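Local coordinates for oxidase/hydroxylase (Streptomyces hygroscopicus subsp. hygroscopicus, PDB 4XCB), which probably acts as a 2-oxoglutarate-dependent dioxygenase in orthosomycin biosynthesis, binding 2-oxoglutarate and hygromycin B around a single metal ion, at residues D99-L104 and S181-G186; V143-I148 and L221-G226; F231-R236 and A248-H253. All blocks are in the same frame, centred on the assembly; numbering follows the deposited sequence.

Contact 1: residues D99-L104 and S181-G186; sequences DSVLYL and SLVDSG
The ring of Tyr-103 turns its CD1-CE1 side to the start of helix 182-185. Two groups meet that edge near the ring plane: the CG2 methyl of Val-183, 4.1 Å from Tyr-103 CD1, and the carboxylate oxygen Asp-184 OD2, 4.1 Å from Tyr-103 CE1. Ser-181 comes in obliquely, its OG 3.3 Å from Tyr-103 CD1. Beside the aromatic ring, the flat carboxylate of Asp-184 finds its charge partner in Arg-213, which also makes a weak hydrogen bond to Tyr-103 OH. With CG anti to the carbonyl carbon (chi1 -63°), the tyrosine ring comes nearer the helix than its first side-chain bond alone would bring it.

In the double-stranded beta helix, strand 102-105 is the outermost strand at one end of the smaller sheet, and the short helix packs beside it through apolar side chains. Val-183 splits its methyls: CG2, already at the tyrosine edge, also lies 3.6 Å from Val-101 CG2, while CG1 lies 3.7 Å from Leu-104 CD2, where the two side chains run antiparallel alongside one another. The other branch of that leucine, Leu-104 CD1, meets Leu-182 CB at 3.9 Å, roughly perpendicular to it. The CB of Leu-102 is directed away from the helix, and its side chain touches both bound ligands.

No hydrogen bond joins the two segments directly; Glu-256 bridges them instead, its carboxylate bonding to Leu-104 N on the strand and to Ser-181 OG and Leu-182 N at the start of the helix. Ser-181 is the N-cap; besides its bond to Glu-256, its OG accepts from Val-183 N at 3.0 Å with an N-H...O angle of 155°.

Contact 2: residues V143-I148 and L221-G226; sequences VYLSDI and LLTAFG. With AKG (2-oxoglutaric acid), chain F.
Tyr-144 and Leu-222 are matched across two antiparallel strands, 139-144 and 220-229, as a non-hydrogen-bonded pair in the larger sheet of the double-stranded beta helix.

Hydrogen bonds fix the register. In the adjoining hydrogen-bonded pair, Val-143 N gives to Thr-223 O at 2.8 Å, and Thr-223 N returns a bond to Val-143 O at 3.0 Å. Past the end of the first strand the pairing runs on for a step, with Leu-145 N reaching Leu-221 O at 2.9 Å. Then a side chain takes over from the backbone: Ser-146 OG, turned between its own N and carbonyl carbon (chi1 62°), accepts from Leu-221 N at 3.1 Å.

Apolar contacts divide between the two sides of the sheet. On the ligand side, Tyr-144 and Leu-222 extend together from the same face, with Tyr-144 CE2 3.6 Å from Leu-222 CD1. On the side of Thr-223, Leu-145, just past the strand end, lies obliquely across Leu-221 and Thr-223, and Leu-39 of helix 29-40 packs against all three.

Ligand contacts crown the first face. Tyr-144 OH donates to O3 of 2-oxoglutarate at 2.6 Å, the oxygen lying at the ring's edge and in its plane, while Arg-220 and Tyr-92 supply further bonds to the cosubstrate. A phenylalanine in place of Tyr-144 would probably keep the packing on Leu-222 but leave O3 without this donor.

Thr-223 OG1, buried and without a hydrogen-bond partner in the model, rests 3.5 Å from Val-143 CB.

Contact 3: residues F231-R236 and A248-H253; sequences FFTEWR and AGYVDH. With HY0 (hygromycin b variant), chain G.
Tyr-250 is the tightly packed centre of this contact, with Thr-233 O at the edge of its ring and Trp-235 CD1 over one face. Its OH donates to Thr-233 O at 2.7 Å, in the carbonyl plane, and its backbone N bonds to Arg-236 O at 2.9 Å, so ring and main chain are each tied to the opposing segment. Trp-235 CD1 lies 3.6 Å from Tyr-250 CD1, the five-membered ring of the indole and the tyrosine ring inclined at 33°, an oblique meeting. A second subunit closes this packed side: its Phe-231 ring meets Tyr-250 and its Phe-231 O accepts from Thr-233 OG1.

Both segments belong to loops that follow the last strand of the double-stranded beta helix, and together they line the hygromycin pocket. C26 of the hygromycin variant sits 3.4 Å above the plane of the Trp-235 indole, offset toward its rim. Trp-235 NE1 donates to O35 at 2.8 Å; that hydroxyl in turn donates to Asp-252 OD1 at 2.6 Å, while O8 gives to OD2.

Toward solvent the contact slackens. The exposed Arg-236, its chain stretched out, lays a guanidinium face over Ala-248 O, too poorly angled for a hydrogen bond.

Overall arrangement
All three contacts contribute residues to the ligand site without touching one another. Contacts 1 and 2 draw on the two opposed sheets of the double-stranded beta helix, their segments alternating along the chain; their centres are 19 Å apart, with nearest atoms about 8 Å apart. Contact 1 includes Leu-102, which touches both ligands, whereas contact 2 supplies Tyr-144 to the C5 carboxylate of 2-oxoglutarate, with the Leu-222 side chain about 8 Å from the nickel. Contact 3 follows later in sequence, across the chain's centre from contact 2 (22 Å between centres), and contributes Trp-235 and Asp-252 to the hygromycin variant's pocket; its Trp-235 side chain lies about 10 Å from the nickel and 9 Å from 2-oxoglutarate.

Contact 1: residues D99-L104 and S181-G186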
loop_
_atom_site.group_PDB
_atom_site.type_symbol
_atom_site.label_atom_id
_atom_site.label_comp_id
_atom_site.label_asym_id
_atom_site.label_seq_id
_atom_site.Cartn_x
_atom_site.Cartn_y
_atom_site.Cartn_z
ATOM N N ASP A 99 -26.195 32.523 -2.757
ATOM C CA ASP A 99 -24.865 33.114 -2.941
ATOM C C ASP A 99 -23.813 32.514 -2.005
ATOM O O ASP A 99 -22.687 33.009 -1.952
ATOM C CB ASP A 99 -24.904 34.641 -2.774
ATOM N N SER A 100 -24.167 31.449 -1.286
ATOM C CA SER A 100 -23.186 30.722 -0.468
ATOM C C SER A 100 -22.529 29.605 -1.281
ATOM O O SER A 100 -23.108 29.108 -2.243
ATOM C CB SER A 100 -23.843 30.146 0.793
ATOM O OG SER A 100 -24.881 29.244 0.454
ATOM N N VAL A 101 -21.318 29.221 -0.875
ATOM C CA VAL A 101 -20.501 28.264 -1.612
ATOM C C VAL A 101 -19.549 27.595 -0.625
ATOM O O VAL A 101 -19.248 28.171 0.410
ATOM C CB VAL A 101 -19.693 28.961 -2.744
ATOM C CG1 VAL A 101 -18.601 29.850 -2.152
ATOM C CG2 VAL A 101 -19.105 27.939 -3.714
ATOM N N LEU A 102 -19.102 26.380 -0.934
ATOM C CA LEU A 102 -18.068 25.734 -0.121
ATOM C C LEU A 102 -16.991 25.192 -1.042
ATOM O O LEU A 102 -17.209 24.225 -1.778
ATOM C CB LEU A 102 -18.661 24.622 0.746
ATOM C CG LEU A 102 -17.756 24.042 1.828
ATOM C CD1 LEU A 102 -17.315 25.136 2.773
ATOM C CD2 LEU A 102 -18.506 22.975 2.594
ATOM N N TYR A 103 -15.828 25.832 -1.005
ATOM C CA TYR A 103 -14.750 25.484 -1.921
ATOM C C TYR A 103 -14.160 24.125 -1.563
ATOM O O TYR A 103 -14.329 23.654 -0.437
ATOM C CB TYR A 103 -13.665 26.560 -1.898
ATOM C CG TYR A 103 -14.138 27.919 -2.365
ATOM C CD1 TYR A 103 -15.012 28.033 -3.433
ATOM C CD2 TYR A 103 -13.723 29.082 -1.730
ATOM C CE1 TYR A 103 -15.445 29.267 -3.869
ATOM C CE2 TYR A 103 -14.154 30.320 -2.161
ATOM C CZ TYR A 103 -15.016 30.401 -3.230
ATOM O OH TYR A 103 -15.459 31.626 -3.670
ATOM N N LEU A 104 -13.473 23.506 -2.523
ATOM C CA LEU A 104 -12.932 22.165 -2.338
ATOM C C LEU A 104 -11.978 22.064 -1.155
ATOM O O LEU A 104 -11.198 22.981 -0.860
ATOM C CB LEU A 104 -12.208 21.692 -3.602
ATOM C CG LEU A 104 -13.127 21.509 -4.801
ATOM C CD1 LEU A 104 -12.346 20.878 -5.977
ATOM C CD2 LEU A 104 -14.361 20.683 -4.424
ATOM N N SER A 181 -12.188 28.886 -8.094
ATOM C CA SER A 181 -12.536 27.565 -7.558
ATOM C C SER A 181 -13.104 26.632 -8.607
ATOM O O SER A 181 -13.897 27.037 -9.454
ATOM C CB SER A 181 -13.545 27.678 -6.416
ATOM O OG SER A 181 -14.137 26.407 -6.169
ATOM N N LEU A 182 -12.701 25.375 -8.530
ATOM C CA LEU A 182 -13.189 24.353 -9.436
ATOM C C LEU A 182 -14.697 24.150 -9.301
ATOM O O LEU A 182 -15.327 23.656 -10.236
ATOM C CB LEU A 182 -12.453 23.034 -9.194
ATOM C CG LEU A 182 -10.979 23.031 -9.605
ATOM C CD1 LEU A 182 -10.297 21.738 -9.205
ATOM C CD2 LEU A 182 -10.857 23.237 -11.109
ATOM N N VAL A 183 -15.288 24.516 -8.157
ATOM C CA VAL A 183 -16.738 24.317 -8.015
ATOM C C VAL A 183 -17.474 25.363 -8.844
ATOM O O VAL A 183 -18.649 25.192 -9.149
ATOM C CB VAL A 183 -17.251 24.388 -6.550
ATOM C CG1 VAL A 183 -16.397 23.514 -5.638
ATOM C CG2 VAL A 183 -17.291 25.803 -6.036
ATOM N N ASP A 184 -16.778 26.440 -9.198
ATOM C CA ASP A 184 -17.345 27.462 -10.083
ATOM C C ASP A 184 -16.988 27.234 -11.548
ATOM O O ASP A 184 -17.835 27.391 -12.432
ATOM C CB ASP A 184 -16.877 28.855 -9.672
ATOM C CG ASP A 184 -17.563 29.362 -8.425
ATOM O OD1 ASP A 184 -18.770 29.092 -8.262
ATOM O OD2 ASP A 184 -16.897 30.034 -7.609
ATOM N N SER A 185 -15.737 26.873 -11.813
ATOM C CA SER A 185 -15.267 26.736 -13.191
ATOM C C SER A 185 -15.541 25.347 -13.755
ATOM O O SER A 185 -15.637 25.163 -14.967
ATOM C CB SER A 185 -13.772 27.040 -13.280
ATOM O OG SER A 185 -13.004 26.006 -12.682
ATOM N N GLY A 186 -15.660 24.365 -12.871
ATOM C CA GLY A 186 -15.773 22.988 -13.283
ATOM C C GLY A 186 -14.409 22.344 -13.433
ATOM O O GLY A 186 -13.384 23.022 -13.446
#

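Contact 2: residues V143-I148 and L221-G226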
loop_
_atom_site.group_PDB
_atom_site.type_symbol
_atom_site.label_atom_id
_atom_site.label_comp_id
_atom_site.label_asym_id
_atom_site.label_seq_id
_atom_site.Cartn_x
_atom_site.Cartn_y
_atom_site.Cartn_z
ATOM N N VAL A 143 -26.230 14.394 7.564
ATOM C CA VAL A 143 -27.668 14.223 7.560
ATOM C C VAL A 143 -28.316 15.453 6.924
ATOM O O VAL A 143 -28.376 16.539 7.522
ATOM C CB VAL A 143 -28.220 14.018 8.990
ATOM C CG1 VAL A 143 -29.731 13.773 8.920
ATOM C CG2 VAL A 143 -27.481 12.878 9.701
ATOM N N TYR A 144 -28.802 15.295 5.701
ATOM C CA TYR A 144 -29.395 16.431 5.014
ATOM C C TYR A 144 -30.823 16.651 5.468
ATOM O O TYR A 144 -31.591 15.700 5.632
ATOM C CB TYR A 144 -29.334 16.236 3.500
ATOM C CG TYR A 144 -27.943 16.393 2.943
ATOM C CD1 TYR A 144 -27.115 15.286 2.773
ATOM C CD2 TYR A 144 -27.440 17.654 2.624
ATOM C CE1 TYR A 144 -25.830 15.428 2.275
ATOM C CE2 TYR A 144 -26.145 17.804 2.128
ATOM C CZ TYR A 144 -25.351 16.689 1.956
ATOM O OH TYR A 144 -24.071 16.835 1.454
ATOM N N LEU A 145 -31.169 17.912 5.680
ATOM C CA LEU A 145 -32.480 18.267 6.197
ATOM C C LEU A 145 -33.205 19.152 5.203
ATOM O O LEU A 145 -34.178 19.818 5.553
ATOM C CB LEU A 145 -32.360 18.984 7.544
ATOM C CG LEU A 145 -31.694 18.217 8.688
ATOM C CD1 LEU A 145 -31.644 19.066 9.962
ATOM C CD2 LEU A 145 -32.403 16.897 8.928
ATOM N N SER A 146 -32.711 19.177 3.965
ATOM C CA SER A 146 -33.430 19.820 2.869
ATOM C C SER A 146 -33.092 19.102 1.569
ATOM O O SER A 146 -32.124 18.349 1.507
ATOM C CB SER A 146 -33.091 21.309 2.777
ATOM O OG SER A 146 -31.719 21.534 2.501
ATOM N N ASP A 147 -33.908 19.325 0.545
ATOM C CA ASP A 147 -33.691 18.715 -0.757
ATOM C C ASP A 147 -32.675 19.516 -1.543
ATOM O O ASP A 147 -32.746 20.747 -1.595
ATOM C CB ASP A 147 -34.987 18.638 -1.557
ATOM C CG ASP A 147 -35.981 17.652 -0.987
ATOM O OD1 ASP A 147 -37.133 17.655 -1.473
ATOM O OD2 ASP A 147 -35.637 16.876 -0.073
ATOM N N ILE A 148 -31.736 18.811 -2.160
ATOM C CA ILE A 148 -30.721 19.429 -2.990
ATOM C C ILE A 148 -30.704 18.645 -4.305
ATOM O O ILE A 148 -30.115 17.566 -4.401
ATOM C CB ILE A 148 -29.335 19.430 -2.288
ATOM C CG1 ILE A 148 -29.434 20.082 -0.905
ATOM C CG2 ILE A 148 -28.322 20.158 -3.152
ATOM C CD1 ILE A 148 -28.169 19.956 -0.063
ATOM N N LEU A 221 -29.867 23.102 4.407
ATOM C CA LEU A 221 -29.694 22.730 5.812
ATOM C C LEU A 221 -29.198 21.297 6.000
ATOM O O LEU A 221 -29.703 20.365 5.385
ATOM C CB LEU A 221 -31.017 22.911 6.560
ATOM C CG LEU A 221 -30.917 22.938 8.088
ATOM C CD1 LEU A 221 -30.071 24.112 8.554
ATOM C CD2 LEU A 221 -32.309 23.009 8.697
ATOM N N LEU A 222 -28.214 21.120 6.871
ATOM C CA LEU A 222 -27.768 19.777 7.192
ATOM C C LEU A 222 -27.045 19.764 8.516
ATOM O O LEU A 222 -26.670 20.810 9.037
ATOM C CB LEU A 222 -26.852 19.215 6.105
ATOM C CG LEU A 222 -25.396 19.675 6.144
ATOM C CD1 LEU A 222 -24.557 18.849 5.200
ATOM C CD2 LEU A 222 -25.273 21.142 5.805
ATOM N N THR A 223 -26.874 18.564 9.055
ATOM C CA THR A 223 -26.070 18.366 10.253
ATOM C C THR A 223 -25.003 17.319 9.971
ATOM O O THR A 223 -25.262 16.330 9.293
ATOM C CB THR A 223 -26.939 17.929 11.443
ATOM O OG1 THR A 223 -27.632 16.723 11.096
ATOM C CG2 THR A 223 -27.963 19.017 11.772
ATOM N N ALA A 224 -23.797 17.556 10.463
ATOM C CA ALA A 224 -22.659 16.693 10.162
ATOM C C ALA A 224 -22.078 16.133 11.443
ATOM O O ALA A 224 -21.863 16.872 12.410
ATOM C CB ALA A 224 -21.593 17.458 9.414
ATOM N N PHE A 225 -21.796 14.835 11.438
ATOM C CA PHE A 225 -21.190 14.208 12.612
ATOM C C PHE A 225 -19.926 13.496 12.195
ATOM O O PHE A 225 -19.942 12.721 11.238
ATOM C CB PHE A 225 -22.180 13.252 13.277
ATOM C CG PHE A 225 -23.434 13.928 13.749
ATOM C CD1 PHE A 225 -23.475 14.542 14.988
ATOM C CD2 PHE A 225 -24.563 13.959 12.957
ATOM C CE1 PHE A 225 -24.627 15.179 15.427
ATOM C CE2 PHE A 225 -25.724 14.602 13.380
ATOM C CZ PHE A 225 -25.750 15.212 14.626
ATOM N N GLY A 226 -18.834 13.761 12.914
ATOM C CA GLY A 226 -17.522 13.280 12.522
ATOM C C GLY A 226 -17.067 12.247 13.521
ATOM O O GLY A 226 -17.199 12.450 14.726
HETATM C C1 AKG F . -18.239 20.015 5.293
HETATM O O1 AKG F . -17.001 19.784 5.467
HETATM O O2 AKG F . -18.930 20.560 6.207
HETATM C C2 AKG F . -18.893 19.632 3.994
HETATM O O5 AKG F . -18.222 19.006 3.193
HETATM C C3 AKG F . -20.321 20.063 3.704
HETATM C C4 AKG F . -21.008 19.221 2.655
HETATM C C5 AKG F . -22.308 19.887 2.231
HETATM O O3 AKG F . -23.104 19.278 1.462
HETATM O O4 AKG F . -22.581 21.043 2.653
#

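Contact 3: residues F231-R236 and A248-H253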
loop_
_atom_site.group_PDB
_atom_site.type_symbol
_atom_site.label_atom_id
_atom_site.label_comp_id
_atom_site.label_asym_id
_atom_site.label_seq_id
_atom_site.Cartn_x
_atom_site.Cartn_y
_atom_site.Cartn_z
ATOM N N PHE A 231 -8.340 7.246 19.841
ATOM C CA PHE A 231 -7.099 7.973 20.104
ATOM C C PHE A 231 -6.994 9.258 19.284
ATOM O O PHE A 231 -5.989 9.955 19.384
ATOM C CB PHE A 231 -5.872 7.084 19.844
ATOM C CG PHE A 231 -5.895 6.384 18.524
ATOM C CD1 PHE A 231 -6.392 5.092 18.411
ATOM C CD2 PHE A 231 -5.439 7.026 17.389
ATOM C CE1 PHE A 231 -6.421 4.451 17.191
ATOM C CE2 PHE A 231 -5.475 6.384 16.162
ATOM C CZ PHE A 231 -5.973 5.100 16.069
ATOM N N PHE A 232 -8.006 9.559 18.466
ATOM C CA PHE A 232 -8.085 10.870 17.820
ATOM C C PHE A 232 -8.631 11.897 18.804
ATOM O O PHE A 232 -9.514 11.578 19.604
ATOM C CB PHE A 232 -8.982 10.843 16.571
ATOM C CG PHE A 232 -8.262 10.461 15.299
ATOM C CD1 PHE A 232 -7.185 9.593 15.318
ATOM C CD2 PHE A 232 -8.700 10.955 14.080
ATOM C CE1 PHE A 232 -6.541 9.242 14.135
ATOM C CE2 PHE A 232 -8.070 10.602 12.906
ATOM C CZ PHE A 232 -7.000 9.753 12.928
ATOM N N THR A 233 -8.104 13.118 18.761
ATOM C CA THR A 233 -8.673 14.206 19.558
ATOM C C THR A 233 -9.948 14.763 18.918
ATOM O O THR A 233 -10.151 14.654 17.703
ATOM C CB THR A 233 -7.681 15.376 19.749
ATOM O OG1 THR A 233 -7.315 15.923 18.476
ATOM C CG2 THR A 233 -6.448 14.939 20.501
ATOM N N GLU A 234 -10.810 15.380 19.728
ATOM C CA GLU A 234 -12.002 16.013 19.168
ATOM C C GLU A 234 -11.556 17.089 18.187
ATOM O O GLU A 234 -10.484 17.675 18.360
ATOM C CB GLU A 234 -12.892 16.583 20.271
ATOM C CG GLU A 234 -13.629 15.491 21.028
ATOM C CD GLU A 234 -14.300 15.978 22.300
ATOM O OE1 GLU A 234 -14.161 17.173 22.628
ATOM O OE2 GLU A 234 -14.956 15.151 22.971
ATOM N N TRP A 235 -12.355 17.358 17.155
ATOM C CA TRP A 235 -11.874 18.279 16.127
ATOM C C TRP A 235 -11.666 19.695 16.639
ATOM O O TRP A 235 -12.508 20.270 17.335
ATOM C CB TRP A 235 -12.803 18.345 14.913
ATOM C CG TRP A 235 -12.182 19.204 13.872
ATOM C CD1 TRP A 235 -11.209 18.840 12.985
ATOM C CD2 TRP A 235 -12.427 20.600 13.645
ATOM N NE1 TRP A 235 -10.850 19.916 12.207
ATOM C CE2 TRP A 235 -11.581 21.006 12.592
ATOM C CE3 TRP A 235 -13.283 21.542 14.224
ATOM C CZ2 TRP A 235 -11.570 22.308 12.107
ATOM C CZ3 TRP A 235 -13.273 22.838 13.731
ATOM C CH2 TRP A 235 -12.421 23.206 12.691
ATOM N N ARG A 236 -10.511 20.238 16.279
ATOM C CA ARG A 236 -10.166 21.624 16.543
ATOM C C ARG A 236 -9.213 22.082 15.451
ATOM O O ARG A 236 -8.346 21.318 15.026
ATOM C CB ARG A 236 -9.528 21.768 17.922
ATOM C CG ARG A 236 -8.819 23.083 18.146
ATOM C CD ARG A 236 -8.011 23.051 19.434
ATOM N NE ARG A 236 -7.011 24.114 19.457
ATOM C CZ ARG A 236 -5.947 24.121 20.249
ATOM N NH1 ARG A 236 -5.738 23.116 21.090
ATOM N NH2 ARG A 236 -5.088 25.133 20.200
ATOM N N ALA A 248 -2.950 20.448 20.642
ATOM C CA ALA A 248 -3.735 19.451 19.933
ATOM C C ALA A 248 -4.571 20.095 18.846
ATOM O O ALA A 248 -4.964 21.243 18.964
ATOM C CB ALA A 248 -4.625 18.698 20.903
ATOM N N GLY A 249 -4.818 19.345 17.789
ATOM C CA GLY A 249 -5.724 19.781 16.753
ATOM C C GLY A 249 -5.317 19.272 15.397
ATOM O O GLY A 249 -4.390 18.476 15.243
ATOM N N TYR A 250 -6.022 19.764 14.402
ATOM C CA TYR A 250 -5.872 19.284 13.041
ATOM C C TYR A 250 -5.315 20.401 12.169
ATOM O O TYR A 250 -5.882 21.495 12.092
ATOM C CB TYR A 250 -7.218 18.782 12.509
ATOM C CG TYR A 250 -7.729 17.559 13.242
ATOM C CD1 TYR A 250 -8.197 17.651 14.554
ATOM C CD2 TYR A 250 -7.741 16.311 12.632
ATOM C CE1 TYR A 250 -8.652 16.537 15.234
ATOM C CE2 TYR A 250 -8.202 15.182 13.308
ATOM C CZ TYR A 250 -8.671 15.310 14.605
ATOM O OH TYR A 250 -9.117 14.207 15.296
ATOM N N VAL A 251 -4.194 20.115 11.522
ATOM C CA VAL A 251 -3.564 21.063 10.609
ATOM C C VAL A 251 -3.814 20.618 9.182
ATOM O O VAL A 251 -3.227 19.643 8.711
ATOM C CB VAL A 251 -2.040 21.181 10.854
ATOM C CG1 VAL A 251 -1.433 22.217 9.909
ATOM C CG2 VAL A 251 -1.745 21.535 12.308
ATOM N N ASP A 252 -4.702 21.325 8.487
ATOM C CA ASP A 252 -5.091 20.895 7.153
ATOM C C ASP A 252 -4.020 21.177 6.108
ATOM O O ASP A 252 -3.283 22.163 6.192
ATOM C CB ASP A 252 -6.398 21.566 6.723
ATOM C CG ASP A 252 -7.599 21.121 7.553
ATOM O OD1 ASP A 252 -7.476 20.172 8.357
ATOM O OD2 ASP A 252 -8.685 21.717 7.384
ATOM N N HIS A 253 -3.963 20.299 5.118
ATOM C CA HIS A 253 -3.140 20.512 3.935
ATOM C C HIS A 253 -3.883 21.475 3.010
ATOM O O HIS A 253 -4.937 21.974 3.389
ATOM C CB HIS A 253 -2.823 19.167 3.265
ATOM C CG HIS A 253 -1.943 18.282 4.096
ATOM N ND1 HIS A 253 -0.974 17.460 3.553
ATOM C CD2 HIS A 253 -1.874 18.105 5.436
ATOM C CE1 HIS A 253 -0.350 16.822 4.525
ATOM N NE2 HIS A 253 -0.886 17.185 5.676
HETATM C C1 HY0 G . -8.769 25.075 6.954
HETATM C C2 HY0 G . -7.790 26.180 6.629
HETATM C C3 HY0 G . -8.043 27.374 7.539
HETATM C C4 HY0 G . -9.476 27.877 7.368
HETATM C C5 HY0 G . -10.494 26.753 7.578
HETATM C C6 HY0 G . -10.192 25.541 6.753
HETATM N N7 HY0 G . -6.481 25.691 6.835
HETATM O O8 HY0 G . -8.522 24.010 6.066
HETATM N N9 HY0 G . -9.711 28.911 8.317
HETATM C C10 HY0 G . -9.135 30.152 7.806
HETATM O O11 HY0 G . -11.763 27.238 7.198
HETATM C C12 HY0 G . -12.382 22.530 6.566
HETATM C C13 HY0 G . -11.724 23.803 6.107
HETATM O O14 HY0 G . -12.607 24.708 5.492
HETATM C C15 HY0 G . -13.204 24.124 4.367
HETATM C C16 HY0 G . -14.220 23.148 4.871
HETATM C C17 HY0 G . -13.435 22.031 5.674
HETATM O O18 HY0 G . -11.090 24.479 7.189
HETATM C C19 HY0 G . -13.876 25.220 3.544
HETATM O O20 HY0 G . -12.854 26.009 2.928
HETATM O O21 HY0 G . -15.126 23.770 5.703
HETATM O O22 HY0 G . -14.338 21.328 6.419
HETATM C C23 HY0 G . -13.858 21.366 7.777
HETATM C C24 HY0 G . -15.027 21.398 8.704
HETATM C C25 HY0 G . -14.577 21.105 10.127
HETATM C C26 HY0 G . -13.775 19.822 10.195
HETATM C C27 HY0 G . -12.614 19.946 9.268
HETATM O O28 HY0 G . -13.110 20.190 7.971
HETATM O O29 HY0 G . -12.995 22.574 7.916
HETATM O O30 HY0 G . -15.647 22.688 8.720
HETATM O O31 HY0 G . -15.716 21.061 10.956
HETATM O O32 HY0 G . -14.563 18.684 9.837
HETATM C C33 HY0 G . -11.796 18.642 9.237
HETATM C C34 HY0 G . -10.403 18.930 8.740
HETATM O O35 HY0 G . -9.622 19.573 9.727
HETATM N N36 HY0 G . -12.405 17.751 8.322
#